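Inactive dihydroorotase-like domain (Chaetomium thermophilum, PDB 5NNL) is a catalytically inactive relative of the dihydroorotase family, built around a barrel of alternating strands and helices like its amidohydrolase-type kin. Local coordinates at residues G8-A13 / R263-P268; L76-T81 / G96-P101; H125-T130 / E270-H275; R149-S154 / L173-D178; L164-K169 / L210-V215. One frame throughout, in Å; residues are numbered along the deposited sequence.

Interaction 1: residues G8-A13 / R263-P268; sequences GLINIA and RLHDNP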
# COMPACT_ATOMS: atom_id res chain seq x y z
N GLY A 8 -8.11 -1.69 -13.83
CA GLY A 8 -7.31 -2.41 -12.87
C GLY A 8 -6.85 -1.49 -11.77
O GLY A 8 -6.41 -0.36 -12.04
N LEU A 9 -6.95 -1.93 -10.52
CA LEU A 9 -6.67 -1.07 -9.38
C LEU A 9 -5.23 -1.25 -8.91
O LEU A 9 -4.53 -2.18 -9.30
CB LEU A 9 -7.66 -1.34 -8.24
CG LEU A 9 -9.13 -1.07 -8.57
CD1 LEU A 9 -10.02 -1.45 -7.39
CD2 LEU A 9 -9.37 0.39 -8.98
N ILE A 10 -4.81 -0.33 -8.04
CA ILE A 10 -3.41 -0.20 -7.64
C ILE A 10 -3.34 -0.15 -6.12
O ILE A 10 -4.02 0.66 -5.49
CB ILE A 10 -2.77 1.05 -8.26
CG1 ILE A 10 -2.83 0.97 -9.79
CG2 ILE A 10 -1.33 1.21 -7.77
CD1 ILE A 10 -2.31 2.21 -10.51
N ASN A 11 -2.53 -1.03 -5.55
CA ASN A 11 -2.20 -1.01 -4.12
C ASN A 11 -0.73 -0.65 -3.99
O ASN A 11 0.14 -1.44 -4.35
CB ASN A 11 -2.49 -2.35 -3.46
CG ASN A 11 -2.03 -2.38 -2.01
OD1 ASN A 11 -1.97 -1.35 -1.34
ND2 ASN A 11 -1.70 -3.57 -1.52
N ILE A 12 -0.45 0.56 -3.47
CA ILE A 12 0.93 1.02 -3.38
C ILE A 12 1.68 0.48 -2.17
O ILE A 12 2.82 0.89 -1.93
CB ILE A 12 1.00 2.56 -3.33
CG1 ILE A 12 0.20 3.09 -2.14
CG2 ILE A 12 0.48 3.14 -4.62
CD1 ILE A 12 0.60 4.48 -1.70
N ALA A 13 1.08 -0.43 -1.40
CA ALA A 13 1.75 -0.99 -0.23
C ALA A 13 1.18 -2.40 -0.01
O ALA A 13 0.20 -2.58 0.71
CB ALA A 13 1.58 -0.12 1.01
N ARG A 263 -8.53 7.15 -5.61
CA ARG A 263 -7.64 6.77 -4.52
C ARG A 263 -7.01 5.39 -4.72
O ARG A 263 -6.02 5.08 -4.05
CB ARG A 263 -8.38 6.82 -3.19
CG ARG A 263 -8.26 8.17 -2.48
CD ARG A 263 -8.65 9.33 -3.38
NE ARG A 263 -8.35 10.62 -2.76
CZ ARG A 263 -8.66 11.79 -3.30
NH1 ARG A 263 -9.29 11.85 -4.46
NH2 ARG A 263 -8.35 12.91 -2.67
N LEU A 264 -7.55 4.57 -5.62
CA LEU A 264 -7.01 3.24 -5.90
C LEU A 264 -6.55 3.08 -7.34
O LEU A 264 -6.24 1.96 -7.76
CB LEU A 264 -8.04 2.17 -5.55
CG LEU A 264 -8.27 1.93 -4.05
CD1 LEU A 264 -9.38 0.91 -3.82
CD2 LEU A 264 -6.99 1.49 -3.35
N HIS A 265 -6.49 4.17 -8.11
CA HIS A 265 -5.98 4.10 -9.47
C HIS A 265 -5.37 5.42 -9.93
O HIS A 265 -4.14 5.52 -10.03
CB HIS A 265 -7.09 3.69 -10.45
CG HIS A 265 -6.61 3.54 -11.86
ND1 HIS A 265 -6.06 2.37 -12.33
CD2 HIS A 265 -6.57 4.42 -12.88
CE1 HIS A 265 -5.71 2.53 -13.60
NE2 HIS A 265 -6.01 3.77 -13.95
N ASP A 266 -6.19 6.43 -10.20
CA ASP A 266 -5.71 7.66 -10.81
C ASP A 266 -4.56 8.28 -10.01
O ASP A 266 -3.48 8.53 -10.54
CB ASP A 266 -6.85 8.66 -10.95
CG ASP A 266 -7.95 8.16 -11.85
OD1 ASP A 266 -8.76 7.33 -11.41
OD2 ASP A 266 -8.00 8.60 -13.02
N ASN A 267 -4.80 8.56 -8.73
CA ASN A 267 -3.77 9.25 -7.94
C ASN A 267 -2.56 8.38 -7.70
O ASN A 267 -1.43 8.86 -7.90
CB ASN A 267 -4.39 9.75 -6.64
CG ASN A 267 -5.44 10.79 -6.88
OD1 ASN A 267 -5.53 11.36 -7.97
ND2 ASN A 267 -6.27 11.04 -5.88
N PRO A 268 -2.67 7.12 -7.26
CA PRO A 268 -1.46 6.30 -7.10
C PRO A 268 -0.67 6.15 -8.38
O PRO A 268 0.56 6.00 -8.35
CB PRO A 268 -2.00 4.95 -6.60
CG PRO A 268 -3.47 4.97 -6.85
CD PRO A 268 -3.89 6.40 -6.83
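Leu9 and Ile10 meet Leu264 and His265 where strand 9-11 crosses helix 263-268 almost at right angles, 80° between their directions and 6.1 Å between their axes at the closest point. The helix has a wide pi-type turn at 263-266 and is kinked at Pro268, which leaves the Leu264 carbonyl available, and here a strand takes it up. Pro268 has no N-H to offer to the turn before, and the oxygen of Leu264 accepts instead from Ile10, with N and O 2.7 Å apart. One residue on, the ring of His265 gives ND1 to the oxygen of Gly8 at 2.8 Å, approaching nearly along the C=O axis; its CG stands anti to the backbone N (chi1 -178°), which swings the ring out to the strand. Apolar groups fill in around these two bonds. Leu9 CD2 rests on CB of Leu264 at 4.1 Å, and Ile10 sends CD1 past the His265 ring while its CG2 lies against CB of Pro268 at 4.0 Å. Ile12 reaches the same CB of Pro268 with its own CG2, 3.7 Å away, the two side chains nearly perpendicular. Beyond the turn, Asn11 OD1 accepts from Ala13 N in an Asx turn and also receives Ile218 N. The contact thus seats helix 257-271 across the first strand of an amidohydrolase-like (beta/alpha)8 barrel, which Ala13 and Gly219 help to close by backbone bonding.

Interaction 2: residues L76-T81 / G96-P101; sequences LSITAT and GSLFIP
Ser77 and Ser97 face each other hydroxyl to hydroxyl, their OG atoms 2.6 Å apart, and Ser77 OG also donates to the carbonyl oxygen of Ser97 at 2.8 Å. That second bond comes in from above the carbonyl plane, 71° out of it; the same oxygen also receives Ile78 N, weakly. Farther along, the bonding is regular: Phe99 N gives to Ile78 O and Ala80 N to Phe99 O, the latter at 2.7 Å. These are two parallel neighbours in the (beta/alpha)8 barrel, joined through helix 85-89 as a beta-alpha-beta unit, with Ile78 paired to Leu98 and Thr79 to Phe99. On the face bearing Ile78 and Leu98, the CD1 branch of Leu98 bends over the neighbouring strand, 3.3 Å from Ile78 O and 3.9 Å from Ile78 CG2, and Ala80 CB lies nearby; Ile88 of the connecting helix packs on both larger chains. On the other face Thr79 presents CG2, anti to its own N, to CG and CD of Pro101, each 3.6 Å off, while OG1 turns away to bond Ile53 O. At the opening of the pair Gly96 N donates almost straight to Leu76 O at 2.9 Å, and water 1 adds a further bridge, donating to Leu76 O and bonding Ser97 OG at 2.6 Å. Behind the serines stands Arg43, whose NE bonds Ser97 OG and whose NH2 reaches Ser77 OG weakly, a second shell that helps to set both hydroxyls.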
# COMPACT_ATOMS: atom_id res chain seq x y z
N LEU A 76 9.16 -3.35 -7.26
CA LEU A 76 9.88 -3.48 -6.00
C LEU A 76 10.25 -2.09 -5.48
O LEU A 76 10.11 -1.08 -6.16
CB LEU A 76 11.13 -4.35 -6.15
CG LEU A 76 10.90 -5.85 -6.34
CD1 LEU A 76 12.22 -6.56 -6.59
CD2 LEU A 76 10.20 -6.45 -5.12
N SER A 77 10.72 -2.06 -4.24
CA SER A 77 11.15 -0.84 -3.60
C SER A 77 12.32 -1.20 -2.69
O SER A 77 12.62 -2.37 -2.49
CB SER A 77 10.01 -0.18 -2.82
OG SER A 77 10.37 1.09 -2.31
N ILE A 78 12.97 -0.18 -2.14
CA ILE A 78 14.17 -0.38 -1.33
C ILE A 78 14.12 0.52 -0.11
O ILE A 78 13.69 1.67 -0.19
CB ILE A 78 15.45 -0.14 -2.15
CG1 ILE A 78 16.67 -0.49 -1.31
CG2 ILE A 78 15.51 1.30 -2.66
CD1 ILE A 78 17.84 -1.02 -2.14
N THR A 79 14.59 -0.01 1.02
CA THR A 79 14.57 0.68 2.30
C THR A 79 15.85 1.47 2.53
O THR A 79 16.95 0.98 2.26
CB THR A 79 14.40 -0.32 3.44
OG1 THR A 79 13.44 -1.31 3.07
CG2 THR A 79 13.95 0.37 4.71
N ALA A 80 15.70 2.68 3.04
CA ALA A 80 16.85 3.49 3.42
C ALA A 80 17.34 3.09 4.80
O ALA A 80 16.57 2.68 5.67
CB ALA A 80 16.48 4.97 3.40
N THR A 81 18.65 3.21 4.99
CA THR A 81 19.28 2.98 6.29
C THR A 81 20.30 4.09 6.51
O THR A 81 20.35 5.07 5.75
CB THR A 81 19.93 1.58 6.37
OG1 THR A 81 21.09 1.53 5.53
CG2 THR A 81 18.95 0.49 5.97
N GLY A 96 11.09 0.98 -8.01
CA GLY A 96 10.21 2.06 -8.40
C GLY A 96 10.07 3.15 -7.36
O GLY A 96 9.36 4.14 -7.60
N SER A 97 10.73 3.00 -6.22
CA SER A 97 10.55 3.96 -5.13
C SER A 97 11.57 3.70 -4.03
O SER A 97 12.07 2.58 -3.88
CB SER A 97 9.14 3.88 -4.55
OG SER A 97 8.98 2.65 -3.87
N LEU A 98 11.83 4.74 -3.24
CA LEU A 98 12.66 4.64 -2.05
C LEU A 98 11.80 4.82 -0.81
O LEU A 98 11.07 5.81 -0.69
CB LEU A 98 13.77 5.70 -2.07
CG LEU A 98 14.58 5.85 -0.78
CD1 LEU A 98 15.29 4.55 -0.47
CD2 LEU A 98 15.58 6.99 -0.90
N PHE A 99 11.90 3.86 0.11
CA PHE A 99 11.19 3.92 1.38
C PHE A 99 12.15 4.35 2.49
O PHE A 99 13.19 3.72 2.69
CB PHE A 99 10.58 2.56 1.71
CG PHE A 99 9.82 2.54 3.01
CD1 PHE A 99 8.72 3.36 3.20
CD2 PHE A 99 10.20 1.69 4.03
CE1 PHE A 99 8.02 3.34 4.39
CE2 PHE A 99 9.51 1.67 5.23
CZ PHE A 99 8.42 2.49 5.41
N ILE A 100 11.78 5.41 3.19
CA ILE A 100 12.60 5.96 4.27
C ILE A 100 11.82 5.84 5.57
O ILE A 100 10.99 6.68 5.90
CB ILE A 100 12.97 7.43 4.00
CG1 ILE A 100 13.69 7.56 2.66
CG2 ILE A 100 13.85 7.95 5.13
CD1 ILE A 100 14.09 8.97 2.29
N PRO A 101 12.07 4.79 6.35
CA PRO A 101 11.59 4.76 7.73
C PRO A 101 12.63 5.34 8.67
O PRO A 101 13.84 5.27 8.43
CB PRO A 101 11.39 3.26 7.98
CG PRO A 101 12.53 2.63 7.19
CD PRO A 101 12.82 3.56 6.02
O HOH W 1 8.28 1.14 -5.89

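Interaction 3: residues H125-T130 / E270-H275; sequences HKPIIT and EIFELH
The ring of Phe272 has Ile129 at its edge, where CD1 comes near the ring plane and 4.3 Å from CZ, and Pro127 obliquely beside it, with CB 3.9 Å from CD2. The same ring meets the imidazole of His152 edge to face, and Ile12 and Arg43 also touch it, so it is contacted by residues of three strands (Ile129, His152 and Arg43) as well as by Ile12 and Pro127. Its CG stands beside the backbone N and anti to the carbonyl carbon (chi1 -74°), which carries the ring over to the proline. Pro127 also sets CG against the helix end, 3.7 Å from both Ile271 O and Phe272 CA, the puckered pyrrolidine packed on the last turn. That turn shows how a helix can be ended and its next residues redirected. Helix 257-271 stops in a Schellman motif with Glu273, at positive phi, as the C-prime residue; Leu274 N bonds Lys269 O, and Glu273 N bonds Glu270 O weakly. Phe272, the first residue to leave helical phi/psi, sits at this helix end facing the start of strand 128-130 of the amidohydrolase-like barrel, and the Schellman turn then leads the chain away at Leu274. On the solvent side the position of the exposed Glu273 carboxylate is doubtful, since its OE2 lies 2.8 Å from His125 O, an approach of two acceptors.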
# COMPACT_ATOMS: atom_id res chain seq x y z
N HIS A 125 13.36 12.63 -9.72
CA HIS A 125 12.07 12.29 -10.31
C HIS A 125 11.66 10.84 -10.03
O HIS A 125 10.73 10.35 -10.66
CB HIS A 125 12.11 12.54 -11.81
CG HIS A 125 12.05 14.00 -12.18
ND1 HIS A 125 11.54 14.95 -11.33
CD2 HIS A 125 12.44 14.65 -13.29
CE1 HIS A 125 11.61 16.14 -11.91
NE2 HIS A 125 12.15 15.98 -13.10
N LYS A 126 12.34 10.17 -9.10
CA LYS A 126 11.93 8.84 -8.66
C LYS A 126 11.26 8.93 -7.30
O LYS A 126 11.82 9.55 -6.38
CB LYS A 126 13.14 7.91 -8.59
CG LYS A 126 12.82 6.43 -8.77
CD LYS A 126 13.94 5.68 -9.49
CE LYS A 126 13.43 4.89 -10.69
NZ LYS A 126 12.69 3.66 -10.29
N PRO A 127 10.07 8.34 -7.11
CA PRO A 127 9.31 8.59 -5.88
C PRO A 127 10.07 8.22 -4.60
O PRO A 127 10.85 7.27 -4.56
CB PRO A 127 8.07 7.72 -6.05
CG PRO A 127 7.91 7.56 -7.51
CD PRO A 127 9.31 7.51 -8.06
N ILE A 128 9.80 9.00 -3.55
CA ILE A 128 10.25 8.70 -2.19
C ILE A 128 9.02 8.60 -1.30
O ILE A 128 8.12 9.44 -1.36
CB ILE A 128 11.22 9.78 -1.66
CG1 ILE A 128 12.49 9.80 -2.50
CG2 ILE A 128 11.55 9.52 -0.18
CD1 ILE A 128 13.49 10.89 -2.11
N ILE A 129 9.00 7.57 -0.45
CA ILE A 129 7.87 7.28 0.42
C ILE A 129 8.38 7.09 1.84
O ILE A 129 9.45 6.50 2.05
CB ILE A 129 7.09 6.03 -0.07
CG1 ILE A 129 6.10 5.55 0.99
CG2 ILE A 129 8.05 4.91 -0.44
CD1 ILE A 129 5.16 4.45 0.51
N THR A 130 7.64 7.61 2.81
CA THR A 130 8.03 7.54 4.21
C THR A 130 6.81 7.27 5.08
O THR A 130 5.69 7.62 4.73
CB THR A 130 8.71 8.83 4.68
OG1 THR A 130 9.01 8.74 6.08
CG2 THR A 130 7.80 10.04 4.44
N GLU A 270 -0.25 8.43 -10.82
CA GLU A 270 0.54 9.62 -11.13
C GLU A 270 1.66 9.83 -10.11
O GLU A 270 2.79 10.16 -10.49
CB GLU A 270 -0.37 10.85 -11.16
CG GLU A 270 0.24 12.05 -11.87
CD GLU A 270 -0.01 13.34 -11.12
OE1 GLU A 270 0.74 13.63 -10.16
OE2 GLU A 270 -0.96 14.06 -11.49
N ILE A 271 1.36 9.63 -8.83
CA ILE A 271 2.34 9.88 -7.78
C ILE A 271 3.54 8.96 -7.94
O ILE A 271 4.69 9.38 -7.74
CB ILE A 271 1.68 9.72 -6.39
CG1 ILE A 271 0.69 10.87 -6.16
CG2 ILE A 271 2.72 9.69 -5.28
CD1 ILE A 271 -0.30 10.61 -5.05
N PHE A 272 3.30 7.71 -8.30
CA PHE A 272 4.37 6.73 -8.42
C PHE A 272 4.76 6.46 -9.87
O PHE A 272 5.51 5.52 -10.13
CB PHE A 272 3.96 5.43 -7.72
CG PHE A 272 3.99 5.54 -6.22
CD1 PHE A 272 2.88 5.96 -5.52
CD2 PHE A 272 5.15 5.24 -5.52
CE1 PHE A 272 2.91 6.07 -4.14
CE2 PHE A 272 5.19 5.35 -4.14
CZ PHE A 272 4.07 5.76 -3.45
N GLU A 273 4.30 7.28 -10.81
CA GLU A 273 4.73 7.22 -12.20
C GLU A 273 4.56 5.81 -12.76
O GLU A 273 5.47 5.23 -13.35
CB GLU A 273 6.18 7.69 -12.33
CG GLU A 273 6.41 9.11 -11.84
CD GLU A 273 7.79 9.31 -11.23
OE1 GLU A 273 8.70 8.52 -11.55
OE2 GLU A 273 7.94 10.25 -10.43
N LEU A 274 3.37 5.25 -12.56
CA LEU A 274 3.08 3.90 -13.01
C LEU A 274 2.50 3.91 -14.42
O LEU A 274 1.81 4.85 -14.82
CB LEU A 274 2.11 3.21 -12.04
CG LEU A 274 2.61 3.16 -10.59
CD1 LEU A 274 1.56 2.54 -9.68
CD2 LEU A 274 3.92 2.40 -10.49
N HIS A 275 2.79 2.85 -15.17
CA HIS A 275 2.44 2.80 -16.58
C HIS A 275 0.98 2.40 -16.77
O HIS A 275 0.32 1.91 -15.85
CB HIS A 275 3.35 1.81 -17.31
CG HIS A 275 4.78 2.24 -17.39
ND1 HIS A 275 5.18 3.54 -17.14
CD2 HIS A 275 5.91 1.55 -17.69
CE1 HIS A 275 6.49 3.63 -17.28
NE2 HIS A 275 6.96 2.44 -17.61

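Interaction 4: residues R149-S154 / L173-D178; sequences RRIHVS and LKVTCD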
# COMPACT_ATOMS: atom_id res chain seq x y z
N ARG A 149 11.37 18.75 -4.36
CA ARG A 149 10.98 17.48 -4.96
C ARG A 149 9.78 16.93 -4.20
O ARG A 149 9.31 17.52 -3.22
CB ARG A 149 12.16 16.49 -4.97
CG ARG A 149 12.68 16.08 -3.59
CD ARG A 149 13.09 14.62 -3.61
NE ARG A 149 11.95 13.78 -3.95
CZ ARG A 149 12.01 12.66 -4.67
NH1 ARG A 149 13.17 12.22 -5.14
NH2 ARG A 149 10.90 11.98 -4.93
N ARG A 150 9.29 15.78 -4.65
CA ARG A 150 8.07 15.20 -4.13
C ARG A 150 8.36 14.29 -2.95
O ARG A 150 9.44 13.69 -2.85
CB ARG A 150 7.34 14.40 -5.22
CG ARG A 150 7.07 15.18 -6.50
CD ARG A 150 6.39 14.31 -7.55
NE ARG A 150 5.04 13.92 -7.15
CZ ARG A 150 3.93 14.14 -7.85
NH1 ARG A 150 3.96 14.75 -9.03
NH2 ARG A 150 2.76 13.74 -7.37
N ILE A 151 7.39 14.18 -2.04
CA ILE A 151 7.44 13.25 -0.92
C ILE A 151 6.05 12.68 -0.71
O ILE A 151 5.05 13.40 -0.79
CB ILE A 151 7.96 13.93 0.36
CG1 ILE A 151 8.08 12.92 1.50
CG2 ILE A 151 7.04 15.06 0.77
CD1 ILE A 151 9.20 11.91 1.32
N HIS A 152 5.98 11.38 -0.43
CA HIS A 152 4.73 10.69 -0.16
C HIS A 152 4.77 10.09 1.23
O HIS A 152 5.73 9.40 1.59
CB HIS A 152 4.46 9.58 -1.19
CG HIS A 152 3.14 8.89 -0.99
ND1 HIS A 152 1.95 9.42 -1.45
CD2 HIS A 152 2.83 7.74 -0.36
CE1 HIS A 152 0.96 8.60 -1.13
NE2 HIS A 152 1.47 7.58 -0.46
N VAL A 153 3.73 10.36 2.02
CA VAL A 153 3.64 9.91 3.40
C VAL A 153 2.61 8.79 3.48
O VAL A 153 1.47 8.96 3.04
CB VAL A 153 3.25 11.06 4.35
CG1 VAL A 153 3.24 10.59 5.79
CG2 VAL A 153 4.21 12.23 4.18
N SER A 154 3.01 7.66 4.05
CA SER A 154 2.22 6.45 4.01
C SER A 154 1.63 6.13 5.38
O SER A 154 2.19 6.47 6.42
CB SER A 154 3.06 5.27 3.53
OG SER A 154 2.24 4.15 3.21
N LEU A 173 3.91 22.84 -0.91
CA LEU A 173 4.86 21.75 -0.72
C LEU A 173 4.38 20.50 -1.47
O LEU A 173 3.21 20.13 -1.40
CB LEU A 173 5.00 21.47 0.78
CG LEU A 173 6.26 20.74 1.25
CD1 LEU A 173 6.60 21.17 2.66
CD2 LEU A 173 6.06 19.25 1.20
N LYS A 174 5.30 19.86 -2.19
CA LYS A 174 4.94 18.72 -3.05
C LYS A 174 4.82 17.45 -2.21
O LYS A 174 5.65 16.54 -2.26
CB LYS A 174 5.97 18.54 -4.16
CG LYS A 174 6.22 19.77 -5.02
CD LYS A 174 6.77 19.35 -6.38
CE LYS A 174 7.77 20.35 -6.94
NZ LYS A 174 7.25 21.74 -6.91
N VAL A 175 3.75 17.38 -1.43
CA VAL A 175 3.51 16.24 -0.55
C VAL A 175 2.19 15.58 -0.92
O VAL A 175 1.20 16.26 -1.23
CB VAL A 175 3.53 16.64 0.94
CG1 VAL A 175 2.53 17.72 1.22
CG2 VAL A 175 3.28 15.43 1.83
N THR A 176 2.18 14.25 -0.91
CA THR A 176 0.97 13.45 -1.01
C THR A 176 0.98 12.43 0.12
O THR A 176 2.00 12.25 0.79
CB THR A 176 0.85 12.75 -2.37
OG1 THR A 176 1.94 11.82 -2.53
CG2 THR A 176 0.89 13.76 -3.51
N CYS A 177 -0.15 11.77 0.34
CA CYS A 177 -0.22 10.82 1.44
C CYS A 177 -1.28 9.76 1.18
O CYS A 177 -2.16 9.93 0.33
CB CYS A 177 -0.52 11.51 2.77
SG CYS A 177 -2.15 12.28 2.85
N ASP A 178 -1.18 8.67 1.94
CA ASP A 178 -2.21 7.64 1.94
C ASP A 178 -2.56 7.26 3.37
O ASP A 178 -1.83 7.57 4.32
CB ASP A 178 -1.78 6.38 1.16
CG ASP A 178 -0.67 5.61 1.85
OD1 ASP A 178 0.49 5.70 1.39
OD2 ASP A 178 -0.95 4.90 2.84
O HOH W 2 8.00 19.96 -2.00
O HOH W 3 4.33 13.16 -3.80
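His152 is held at both ring nitrogens by the neighbouring strand: ND1 lies 2.6 Å from Thr176 OG1, in the plane of the ring, and NE2 donates to Asp178 OD1 at 2.8 Å. The strands are parallel neighbours of the (beta/alpha)8 barrel, joined through helix 159-170 in a beta-alpha-beta unit, and they illustrate how a strand can fix the rotation of an imidazole through two side chains two residues apart, Thr176 and Asp178. With CG anti to the backbone N (chi1 -177°), the imidazole stretches along the sheet and brings CE1 close to the backbone of Cys177, 3.4 Å from its C. Its plane makes 28° with the Asp178 carboxylate. Asp178 OD1 is gripped twice, on its anti lone pair by the histidine and on its syn lone pair by Ser154 OG, 3.0 Å away, while OD2 takes Ala155 N and Ser217 OG. The opposite face is apolar: Ile151 CG2 meets Val175 CB at 3.9 Å, and Val153 packs on Val175 and Cys177. Backbone bonds run from Ile151 N to Lys174 O through to Asp178 N and Val153 O. At the start of the pair, water 2 donates to Arg149 O at 3.0 Å and accepts from Lys174 N at 2.7 Å.

Interaction 5: residues L164-K169 / L210-V215; sequences LITLGK and LPIIDV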
# COMPACT_ATOMS: atom_id res chain seq x y z
N LEU A 164 -0.79 18.56 9.64
CA LEU A 164 0.49 19.08 9.16
C LEU A 164 0.62 18.90 7.66
O LEU A 164 1.12 19.78 6.96
CB LEU A 164 1.65 18.38 9.89
CG LEU A 164 3.06 18.75 9.43
CD1 LEU A 164 3.35 20.23 9.66
CD2 LEU A 164 4.09 17.89 10.13
N ILE A 165 0.15 17.76 7.13
CA ILE A 165 0.17 17.54 5.69
C ILE A 165 -0.74 18.54 4.99
O ILE A 165 -0.39 19.09 3.95
CB ILE A 165 -0.21 16.08 5.38
CG1 ILE A 165 0.92 15.14 5.83
CG2 ILE A 165 -0.48 15.88 3.89
CD1 ILE A 165 0.49 13.71 6.03
N THR A 166 -1.92 18.80 5.57
CA THR A 166 -2.81 19.82 5.03
C THR A 166 -2.09 21.16 4.91
O THR A 166 -2.18 21.84 3.88
CB THR A 166 -4.05 19.96 5.92
OG1 THR A 166 -4.74 18.71 5.99
CG2 THR A 166 -4.99 21.03 5.38
N LEU A 167 -1.38 21.56 5.97
CA LEU A 167 -0.68 22.83 5.94
C LEU A 167 0.40 22.84 4.87
O LEU A 167 0.55 23.82 4.14
CB LEU A 167 -0.08 23.13 7.32
CG LEU A 167 0.60 24.48 7.50
CD1 LEU A 167 -0.38 25.62 7.31
CD2 LEU A 167 1.27 24.57 8.86
N GLY A 168 1.18 21.76 4.77
CA GLY A 168 2.18 21.68 3.72
C GLY A 168 1.57 21.83 2.34
O GLY A 168 2.11 22.54 1.49
N LYS A 169 0.43 21.18 2.10
CA LYS A 169 -0.20 21.25 0.79
C LYS A 169 -0.61 22.68 0.45
O LYS A 169 -0.41 23.13 -0.68
CB LYS A 169 -1.41 20.32 0.74
CG LYS A 169 -1.04 18.85 0.65
CD LYS A 169 -2.26 18.00 0.30
CE LYS A 169 -1.86 16.56 0.01
NZ LYS A 169 -2.95 15.78 -0.61
N LEU A 210 -10.58 13.70 3.90
CA LEU A 210 -10.54 12.90 2.67
C LEU A 210 -10.02 13.67 1.46
O LEU A 210 -9.31 13.07 0.65
CB LEU A 210 -11.93 12.32 2.39
CG LEU A 210 -12.40 11.25 3.37
CD1 LEU A 210 -13.85 10.87 3.08
CD2 LEU A 210 -11.52 10.03 3.32
N PRO A 211 -10.35 14.95 1.25
CA PRO A 211 -9.73 15.69 0.14
C PRO A 211 -8.21 15.73 0.23
O PRO A 211 -7.54 15.79 -0.81
CB PRO A 211 -10.34 17.09 0.26
CG PRO A 211 -11.63 16.87 0.97
CD PRO A 211 -11.38 15.76 1.93
N ILE A 212 -7.67 15.71 1.44
CA ILE A 212 -6.22 15.77 1.64
C ILE A 212 -5.58 14.42 1.37
O ILE A 212 -4.40 14.35 1.01
CB ILE A 212 -5.91 16.27 3.06
CG1 ILE A 212 -6.53 17.65 3.30
CG2 ILE A 212 -4.40 16.27 3.34
CD1 ILE A 212 -6.27 18.67 2.21
N ILE A 213 -6.31 13.33 1.57
CA ILE A 213 -5.77 12.00 1.38
C ILE A 213 -5.82 11.67 -0.11
O ILE A 213 -6.90 11.63 -0.71
CB ILE A 213 -6.54 10.97 2.22
CG1 ILE A 213 -6.60 11.42 3.68
CG2 ILE A 213 -5.90 9.60 2.10
CD1 ILE A 213 -7.52 10.60 4.56
N ASP A 214 -4.65 11.44 -0.70
CA ASP A 214 -4.55 11.21 -2.14
C ASP A 214 -4.76 9.75 -2.51
O ASP A 214 -5.28 9.47 -3.60
CB ASP A 214 -3.18 11.67 -2.64
CG ASP A 214 -2.92 13.14 -2.34
OD1 ASP A 214 -3.55 14.01 -2.97
OD2 ASP A 214 -2.10 13.42 -1.44
N VAL A 215 -4.40 8.82 -1.63
CA VAL A 215 -4.33 7.40 -1.97
C VAL A 215 -4.83 6.55 -0.81
O VAL A 215 -4.63 6.88 0.37
CB VAL A 215 -2.88 6.99 -2.33
CG1 VAL A 215 -2.77 5.49 -2.58
CG2 VAL A 215 -2.39 7.77 -3.54
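Lys169 reaches across to Asp214 and Ile212 with an ammonium group held by short polar bonds at its far end, whereas the aliphatic branches around Ile212 meet more loosely, at about van der Waals distance. NZ forms a salt bridge with Asp214 OD2 at 2.6 Å, coming on the syn side and 25° out of the carboxylate plane, and it donates equally closely to Ile212 O. The chain is fully extended beyond CG, and this reach lets the nitrogen span the gap from the helix to the loop; on the way CD slides past CG2 of Ile212 at 4.1 Å. Asp214 OD2 also accepts from Cys177 N of strand 175-180, which helps to position it, so one oxygen takes both a backbone N-H and the ammonium. A carboxylate gripped in this way would probably favour its charged form. Here the salt bridge joins outer helix 159-170 of a (beta/alpha)8 barrel to the loop of residues 210-214 that leads into the last barrel strand, 215-217. Ile212 fills the space between the two with its branches. On the buried side, the CG2 methyls of Ile165 and Ile212 pass each other at 4.0 Å. On the solvent side, Ile212 lies across Thr166, with CG1 3.4 Å from OG1, although that hydroxyl spends its hydrogen bond on Ile162 O of its own helix. Thr166, Ile212 and Lys169 all remain partly open to solvent.

In the fold
Four of the five contacts follow the barrel wall round, and helix 257-271 ties two of them together: interaction 1 and interaction 3 use its middle and its end, their centres 12 Å apart. Interactions 2 and 3 share adjacent strands, with Leu98 O bonded to Ile129 N, and interactions 3 and 4 do so through Thr130 and Ser154, centres 9 Å apart. Ile12 of interaction 1 reaches the polar cluster of interaction 4, its CD1 3.4 Å from His152 NE2. Interaction 5 lies at the periphery, its centre about 17 Å from that of the chain, 9 Å from interaction 4 and 22 Å from interaction 2, and Arg263 and Asn267 of interaction 1 bond its loop carbonyls.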